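Local structure of putative tRNA (Adenine(37)-N6)-methyltransferase (7BTU) at residues D215-H219 and V230-G235; A37-L43 and R119-I125. The protein probably methylates the threonylcarbamoyladenosine at position 37 of certain tRNAs, with S-adenosyl-L-methionine as the likely methyl donor. All blocks are in the same frame, centred on the assembly; numbering follows the deposited sequence.

Contact 2 comes first along the chain and is complete before contact 1 begins. It pairs strands 38-43 and 119-123, neighbours in the closed antiparallel six-stranded barrel, and its segments are 76 residues apart at their nearest ends. Contact 1 lies in the mixed four-stranded sheet nearer the C terminus, where strands 216-222 and 227-234 form a hairpin packed on helices 167-180 and 184-193. The centres of the two contacts are 22 Å apart and their nearest atoms about 10 Å, without touching. They belong to separate sheets: contact 2 joins distant parts of the sequence side by side in the barrel wall, contact 1 pairs the two strands of a hairpin in the C-terminal sheet.

Contact 1: residues D215-H219 and V230-G235; sequences DLDVH and VLDVAG
His219 and Asp232 face each other where strands 216-219 and 230-234 run antiparallel, axes 4.7 Å apart at 177°. The two strands are arms of a beta hairpin, and a classic beta bulge interrupts the ladder here: Leu231 and Asp232 both stand opposite His219. Its carbonyl O takes Leu231 N at 2.7 Å and, weakly, Asp232 N. Beyond the bulge the ladder is regular, with Asp217 and Ala234 exchanging two nearly straight backbone bonds.

On one face Leu216 CD1 rests on Val233 CG1 at 3.7 Å. Val218 CG2 lies alongside Val233 CG1, the two side chains pointing the same way, while Val218 CG1 reaches Val230 CG1. Ile188 of helix 184-193 touches both Val218 and Val233. Just before the strand, Asp215 forms a salt bridge with Arg179 of helix 167-180.

The opposite face carries the polar pair. With chi1 at 72°, Asp232 holds its CG between backbone N and carbonyl carbon, which brings the carboxylate to the edge of the imidazole, the two planes 63° apart. A hydrogen bond fixes the rotation of the ring: His219 ND1 donates almost straight to the syn side of Asp232 OD1, 2.8 Å away and close to the ring plane.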
ATOM      1  N   ASP B 215      -1.736  13.977  25.376  1.00 20.94           N
ATOM      2  CA  ASP B 215      -2.670  14.095  26.494  1.00 22.13           C
ATOM      3  C   ASP B 215      -3.158  15.534  26.652  1.00 21.75           C
ATOM      4  O   ASP B 215      -3.512  15.959  27.760  1.00 20.02           O
ATOM      5  CB  ASP B 215      -2.054  13.567  27.802  1.00 26.04           C
ATOM      6  CG  ASP B 215      -0.748  14.300  28.187  1.00 26.35           C
ATOM      7  OD1 ASP B 215      -0.381  15.279  27.495  1.00 24.26           O
ATOM      8  OD2 ASP B 215      -0.083  13.896  29.161  1.00 26.70           O
ATOM      9  N   LEU B 216      -3.154  16.292  25.561  1.00 18.20           N
ATOM     10  CA  LEU B 216      -3.472  17.724  25.593  1.00 17.67           C
ATOM     11  C   LEU B 216      -4.827  18.012  24.942  1.00 20.73           C
ATOM     12  O   LEU B 216      -5.253  17.298  24.033  1.00 18.49           O
ATOM     13  CB  LEU B 216      -2.412  18.542  24.850  1.00 17.35           C
ATOM     14  CG  LEU B 216      -0.931  18.171  25.042  1.00 18.60           C
ATOM     15  CD1 LEU B 216      -0.096  19.059  24.139  1.00 15.47           C
ATOM     16  CD2 LEU B 216      -0.590  18.450  26.475  1.00 17.30           C
ATOM     17  N   ASP B 217      -5.459  19.127  25.367  1.00 16.71           N
ATOM     18  CA  ASP B 217      -6.583  19.744  24.655  1.00 16.63           C
ATOM     19  C   ASP B 217      -6.077  21.077  24.105  1.00 18.46           C
ATOM     20  O   ASP B 217      -5.507  21.874  24.842  1.00 20.57           O
ATOM     21  CB  ASP B 217      -7.781  19.981  25.581  1.00 18.17           C
ATOM     22  CG  ASP B 217      -8.321  18.675  26.157  1.00 32.51           C
ATOM     23  OD1 ASP B 217      -8.652  17.760  25.367  1.00 29.66           O
ATOM     24  OD2 ASP B 217      -8.412  18.570  27.391  1.00 35.56           O
ATOM     25  N   VAL B 218      -6.204  21.272  22.805  1.00 14.93           N
ATOM     26  CA  VAL B 218      -5.689  22.457  22.111  1.00 14.26           C
ATOM     27  C   VAL B 218      -6.918  23.190  21.616  1.00 15.89           C
ATOM     28  O   VAL B 218      -7.790  22.563  20.991  1.00 18.84           O
ATOM     29  CB  VAL B 218      -4.770  22.053  20.943  1.00 17.51           C
ATOM     30  CG1 VAL B 218      -4.283  23.304  20.125  1.00 13.62           C
ATOM     31  CG2 VAL B 218      -3.536  21.268  21.504  1.00 19.42           C
ATOM     32  N   HIS B 219      -7.011  24.489  21.904  1.00 15.83           N
ATOM     33  CA  HIS B 219      -8.170  25.257  21.468  1.00 17.15           C
ATOM     34  C   HIS B 219      -7.712  26.333  20.512  1.00 17.61           C
ATOM     35  O   HIS B 219      -6.618  26.898  20.681  1.00 14.66           O
ATOM     36  CB  HIS B 219      -8.932  25.884  22.644  1.00 17.74           C
ATOM     37  CG  HIS B 219      -9.471  24.853  23.571  1.00 24.68           C
ATOM     38  ND1 HIS B 219      -8.899  24.583  24.795  1.00 26.55           N
ATOM     39  CD2 HIS B 219     -10.475  23.959  23.417  1.00 26.99           C
ATOM     40  CE1 HIS B 219      -9.552  23.587  25.371  1.00 28.70           C
ATOM     41  NE2 HIS B 219     -10.520  23.205  24.559  1.00 29.48           N
ATOM     42  N   VAL B 230      -4.062  29.912  17.663  1.00 15.73           N
ATOM     43  CA  VAL B 230      -4.090  28.969  18.779  1.00 15.06           C
ATOM     44  C   VAL B 230      -4.361  29.759  20.042  1.00 15.50           C
ATOM     45  O   VAL B 230      -3.632  30.718  20.359  1.00 17.68           O
ATOM     46  CB  VAL B 230      -2.742  28.184  18.924  1.00 18.03           C
ATOM     47  CG1 VAL B 230      -2.908  27.033  19.933  1.00 14.55           C
ATOM     48  CG2 VAL B 230      -2.251  27.640  17.574  1.00 15.44           C
ATOM     49  N   LEU B 231      -5.369  29.333  20.806  1.00 15.78           N
ATOM     50  CA  LEU B 231      -5.753  30.094  21.987  1.00 16.81           C
ATOM     51  C   LEU B 231      -5.068  29.557  23.246  1.00 16.67           C
ATOM     52  O   LEU B 231      -4.615  30.326  24.086  1.00 17.92           O
ATOM     53  CB  LEU B 231      -7.274  30.022  22.158  1.00 19.10           C
ATOM     54  CG  LEU B 231      -8.087  30.669  21.044  1.00 16.37           C
ATOM     55  CD1 LEU B 231      -9.554  30.190  21.096  1.00 21.05           C
ATOM     56  CD2 LEU B 231      -8.048  32.191  21.294  1.00 17.44           C
ATOM     57  N   ASP B 232      -5.042  28.239  23.421  1.00 16.03           N
ATOM     58  CA  ASP B 232      -4.504  27.672  24.665  1.00 22.00           C
ATOM     59  C   ASP B 232      -4.189  26.202  24.420  1.00 22.09           C
ATOM     60  O   ASP B 232      -4.669  25.605  23.451  1.00 23.12           O
ATOM     61  CB  ASP B 232      -5.448  27.832  25.851  1.00 26.76           C
ATOM     62  CG  ASP B 232      -6.656  26.912  25.759  1.00 34.64           C
ATOM     63  OD1 ASP B 232      -6.493  25.696  25.737  1.00 44.01           O
ATOM     64  OD2 ASP B 232      -7.781  27.404  25.696  1.00 42.98           O
ATOM     65  N   VAL B 233      -3.362  25.643  25.298  1.00 16.41           N
ATOM     66  CA  VAL B 233      -2.918  24.237  25.240  1.00 16.52           C
ATOM     67  C   VAL B 233      -2.977  23.782  26.685  1.00 20.43           C
ATOM     68  O   VAL B 233      -2.301  24.363  27.539  1.00 22.92           O
ATOM     69  CB  VAL B 233      -1.496  24.077  24.697  1.00 18.80           C
ATOM     70  CG1 VAL B 233      -1.149  22.532  24.627  1.00 17.91           C
ATOM     71  CG2 VAL B 233      -1.409  24.652  23.296  1.00 22.17           C
ATOM     72  N   ALA B 234      -3.864  22.857  26.991  1.00 22.64           N
ATOM     73  CA  ALA B 234      -4.043  22.435  28.381  1.00 29.37           C
ATOM     74  C   ALA B 234      -3.873  20.929  28.493  1.00 28.17           C
ATOM     75  O   ALA B 234      -4.175  20.207  27.549  1.00 23.94           O
ATOM     76  CB  ALA B 234      -5.422  22.815  28.887  1.00 29.08           C
ATOM     77  N   GLY B 235      -3.397  20.444  29.643  1.00 33.50           N
ATOM     78  CA  GLY B 235      -3.373  18.999  29.856  1.00 41.27           C
ATOM     79  C   GLY B 235      -2.533  18.425  30.986  1.00 51.30           C
ATOM     80  O   GLY B 235      -2.282  17.195  31.044  1.00 56.57           O
TER

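Contact 2: residues A37-L43 and R119-I125; sequences ARGTLEL and RLWLSGI
Arg119 and Glu42 form a salt bridge at one end of the antiparallel pairing of strands 38-43 and 119-123. From CB, 4.1 Å from Leu41 O, the arginine chain runs extended through CG, which lies near Thr40 CB and Glu42 OE2, to CD. There CD sits over one face of the Trp121 ring, 3.3 Å above its plane and offset toward the rim. A bend at chi3 (-58°) then turns the guanidinium to Glu42: NE donates to the syn side of OE2 at 3.1 Å, while NH2 reaches OE1 at 2.8 Å in a strongly bent, weak bond. The planes of the two groups stand 51° apart, and NH1 goes to Glu116 in a second salt bridge. Glu42 OE2 is gripped twice, because Thr40 OG1 donates to its anti lone pair at 2.7 Å.

These strands are neighbours in the closed six-stranded barrel of the N-terminal domain. Backbone bonds are exchanged both ways by Gly39 with Leu122 and by Leu41 with Leu120. On the face of Leu41, Leu120 and Leu122, Leu41 CD2 meets Leu120 CD1 at 3.9 Å, and Val133 and Ile136 of strand 132-138 add to this packing.

On the other face Thr40 lies beside Trp121, its CG2 3.6 Å from CD1 of the indole. Past the strand end Ile125 N bonds to Ala37 O, and Ile125 CD1 packs against the bare CA of Gly39. A water accepts from Arg38 NE and donates to Leu122 O, 2.9 Å away.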
ATOM      1  N   ALA B  37       4.152  15.028  13.617  1.00 20.27           N
ATOM      2  CA  ALA B  37       3.165  14.037  14.050  1.00 20.28           C
ATOM      3  C   ALA B  37       3.932  12.723  14.255  1.00 17.80           C
ATOM      4  O   ALA B  37       4.217  12.005  13.308  1.00 21.25           O
ATOM      5  CB  ALA B  37       2.024  13.892  13.030  1.00 17.10           C
ATOM      6  N   ARG B  38       4.298  12.429  15.496  1.00 16.33           N
ATOM      7  CA  ARG B  38       5.190  11.313  15.787  1.00 16.92           C
ATOM      8  C   ARG B  38       4.466  10.170  16.503  1.00 19.21           C
ATOM      9  O   ARG B  38       3.428  10.338  17.161  1.00 17.03           O
ATOM     10  CB  ARG B  38       6.371  11.800  16.616  1.00 21.03           C
ATOM     11  CG  ARG B  38       7.327  12.717  15.744  1.00 24.47           C
ATOM     12  CD  ARG B  38       8.468  13.278  16.561  1.00 36.22           C
ATOM     13  NE  ARG B  38       9.154  12.172  17.206  1.00 45.53           N
ATOM     14  CZ  ARG B  38       9.938  12.313  18.263  1.00 50.47           C
ATOM     15  NH1 ARG B  38      10.123  13.525  18.758  1.00 50.44           N
ATOM     16  NH2 ARG B  38      10.547  11.252  18.801  1.00 52.57           N
ATOM     17  N   GLY B  39       5.039   8.990  16.378  1.00 19.22           N
ATOM     18  CA  GLY B  39       4.473   7.873  17.120  1.00 20.02           C
ATOM     19  C   GLY B  39       5.450   6.718  17.105  1.00 20.30           C
ATOM     20  O   GLY B  39       6.520   6.782  16.482  1.00 17.41           O
ATOM     21  N   THR B  40       5.075   5.655  17.808  1.00 18.00           N
ATOM     22  CA  THR B  40       5.918   4.466  17.765  1.00 15.52           C
ATOM     23  C   THR B  40       5.038   3.265  17.444  1.00 20.73           C
ATOM     24  O   THR B  40       3.812   3.289  17.635  1.00 17.92           O
ATOM     25  CB  THR B  40       6.661   4.246  19.080  1.00 22.00           C
ATOM     26  OG1 THR B  40       5.705   4.187  20.143  1.00 22.37           O
ATOM     27  CG2 THR B  40       7.626   5.406  19.370  1.00 22.17           C
ATOM     28  N   LEU B  41       5.676   2.228  16.913  1.00 18.24           N
ATOM     29  CA  LEU B  41       5.024   0.941  16.706  1.00 19.95           C
ATOM     30  C   LEU B  41       5.665   0.021  17.738  1.00 21.50           C
ATOM     31  O   LEU B  41       6.846  -0.298  17.617  1.00 19.94           O
ATOM     32  CB  LEU B  41       5.250   0.440  15.273  1.00 18.27           C
ATOM     33  CG  LEU B  41       4.742  -1.026  14.991  1.00 19.31           C
ATOM     34  CD1 LEU B  41       3.309  -1.286  15.546  1.00 13.45           C
ATOM     35  CD2 LEU B  41       4.796  -1.323  13.503  1.00 17.82           C
ATOM     36  N   GLU B  42       4.912  -0.364  18.767  1.00 18.73           N
ATOM     37  CA  GLU B  42       5.424  -1.264  19.797  1.00 21.34           C
ATOM     38  C   GLU B  42       5.132  -2.701  19.384  1.00 22.05           C
ATOM     39  O   GLU B  42       3.965  -3.094  19.289  1.00 17.46           O
ATOM     40  CB  GLU B  42       4.774  -0.966  21.135  1.00 25.60           C
ATOM     41  CG  GLU B  42       4.838   0.515  21.494  1.00 31.62           C
ATOM     42  CD  GLU B  42       6.243   0.977  21.890  1.00 38.36           C
ATOM     43  OE1 GLU B  42       6.991   0.180  22.485  1.00 39.89           O
ATOM     44  OE2 GLU B  42       6.584   2.151  21.623  1.00 40.35           O
ATOM     45  N   LEU B  43       6.183  -3.478  19.164  1.00 22.22           N
ATOM     46  CA  LEU B  43       6.047  -4.806  18.598  1.00 23.78           C
ATOM     47  C   LEU B  43       5.833  -5.834  19.694  1.00 24.25           C
ATOM     48  O   LEU B  43       6.424  -5.744  20.775  1.00 23.42           O
ATOM     49  CB  LEU B  43       7.287  -5.164  17.773  1.00 19.45           C
ATOM     50  CG  LEU B  43       7.362  -4.282  16.509  1.00 23.69           C
ATOM     51  CD1 LEU B  43       8.682  -4.491  15.784  1.00 25.46           C
ATOM     52  CD2 LEU B  43       6.165  -4.528  15.547  1.00 21.78           C
ATOM     53  N   ARG B 119      10.655  -1.975  18.571  1.00 22.24           N
ATOM     54  CA  ARG B 119      10.042  -0.647  18.424  1.00 22.08           C
ATOM     55  C   ARG B 119      10.504   0.044  17.142  1.00 20.94           C
ATOM     56  O   ARG B 119      11.722   0.115  16.876  1.00 23.06           O
ATOM     57  CB  ARG B 119      10.411   0.188  19.658  1.00 30.68           C
ATOM     58  CG  ARG B 119      10.095   1.683  19.542  1.00 36.67           C
ATOM     59  CD  ARG B 119      10.384   2.440  20.859  1.00 39.45           C
ATOM     60  NE  ARG B 119       9.635   1.916  21.993  1.00 43.72           N
ATOM     61  CZ  ARG B 119      10.119   1.089  22.914  1.00 48.33           C
ATOM     62  NH1 ARG B 119      11.372   0.659  22.844  1.00 51.12           N
ATOM     63  NH2 ARG B 119       9.332   0.681  23.903  1.00 49.63           N
ATOM     64  N   LEU B 120       9.550   0.611  16.388  1.00 18.76           N
ATOM     65  CA  LEU B 120       9.835   1.542  15.301  1.00 18.45           C
ATOM     66  C   LEU B 120       9.465   2.945  15.762  1.00 19.83           C
ATOM     67  O   LEU B 120       8.386   3.137  16.354  1.00 16.06           O
ATOM     68  CB  LEU B 120       8.993   1.255  14.050  1.00 19.28           C
ATOM     69  CG  LEU B 120       9.011  -0.153  13.421  1.00 21.25           C
ATOM     70  CD1 LEU B 120       8.245  -0.123  12.081  1.00 21.10           C
ATOM     71  CD2 LEU B 120      10.381  -0.566  13.221  1.00 20.91           C
ATOM     72  N   TRP B 121      10.320   3.908  15.436  1.00 18.59           N
ATOM     73  CA  TRP B 121      10.048   5.347  15.606  1.00 20.93           C
ATOM     74  C   TRP B 121       9.549   5.922  14.287  1.00 17.69           C
ATOM     75  O   TRP B 121      10.222   5.801  13.261  1.00 18.14           O
ATOM     76  CB  TRP B 121      11.312   6.106  16.040  1.00 25.15           C
ATOM     77  CG  TRP B 121      11.458   6.052  17.456  1.00 28.06           C
ATOM     78  CD1 TRP B 121      10.780   6.825  18.390  1.00 31.56           C
ATOM     79  CD2 TRP B 121      12.276   5.157  18.194  1.00 30.07           C
ATOM     80  NE1 TRP B 121      11.169   6.476  19.643  1.00 32.70           N
ATOM     81  CE2 TRP B 121      12.076   5.448  19.563  1.00 31.73           C
ATOM     82  CE3 TRP B 121      13.186   4.165  17.839  1.00 32.39           C
ATOM     83  CZ2 TRP B 121      12.724   4.767  20.562  1.00 36.19           C
ATOM     84  CZ3 TRP B 121      13.847   3.497  18.843  1.00 38.29           C
ATOM     85  CH2 TRP B 121      13.613   3.795  20.191  1.00 38.49           C
ATOM     86  N   LEU B 122       8.379   6.568  14.319  1.00 14.84           N
ATOM     87  CA  LEU B 122       7.681   6.986  13.124  1.00 15.23           C
ATOM     88  C   LEU B 122       7.452   8.504  13.163  1.00 15.52           C
ATOM     89  O   LEU B 122       7.323   9.103  14.235  1.00 17.16           O
ATOM     90  CB  LEU B 122       6.298   6.278  12.991  1.00 15.17           C
ATOM     91  CG  LEU B 122       6.416   4.761  13.174  1.00 17.37           C
ATOM     92  CD1 LEU B 122       5.008   4.085  13.249  1.00 16.39           C
ATOM     93  CD2 LEU B 122       7.330   4.191  12.060  1.00 17.96           C
ATOM     94  N   SER B 123       7.333   9.101  11.982  1.00 15.56           N
ATOM     95  CA  SER B 123       6.986  10.519  11.889  1.00 16.68           C
ATOM     96  C   SER B 123       6.117  10.695  10.671  1.00 17.89           C
ATOM     97  O   SER B 123       6.076   9.828   9.783  1.00 15.35           O
ATOM     98  CB  SER B 123       8.224  11.420  11.794  1.00 20.87           C
ATOM     99  OG  SER B 123       8.836  11.167  10.560  1.00 24.63           O
ATOM    100  N   GLY B 124       5.374  11.801  10.672  1.00 19.10           N
ATOM    101  CA  GLY B 124       4.390  11.952   9.632  1.00 17.33           C
ATOM    102  C   GLY B 124       3.299  10.923   9.755  1.00 16.83           C
ATOM    103  O   GLY B 124       2.774  10.469   8.737  1.00 20.79           O
ATOM    104  N   ILE B 125       2.930  10.572  10.962  1.00 17.76           N
ATOM    105  CA  ILE B 125       2.048   9.430  11.173  1.00 19.69           C
ATOM    106  C   ILE B 125       0.604   9.850  10.891  1.00 21.24           C
ATOM    107  O   ILE B 125       0.238  11.021  11.030  1.00 15.97           O
ATOM    108  CB  ILE B 125       2.240   8.920  12.626  1.00 22.00           C
ATOM    109  CG1 ILE B 125       1.832   7.444  12.771  1.00 26.46           C
ATOM    110  CG2 ILE B 125       1.498   9.797  13.684  1.00 22.17           C
ATOM    111  CD1 ILE B 125       2.171   6.904  14.119  1.00 28.54           C
TER
HETATM  112  O   HOH W   1       8.985   9.103  16.592  1.00 26.23           O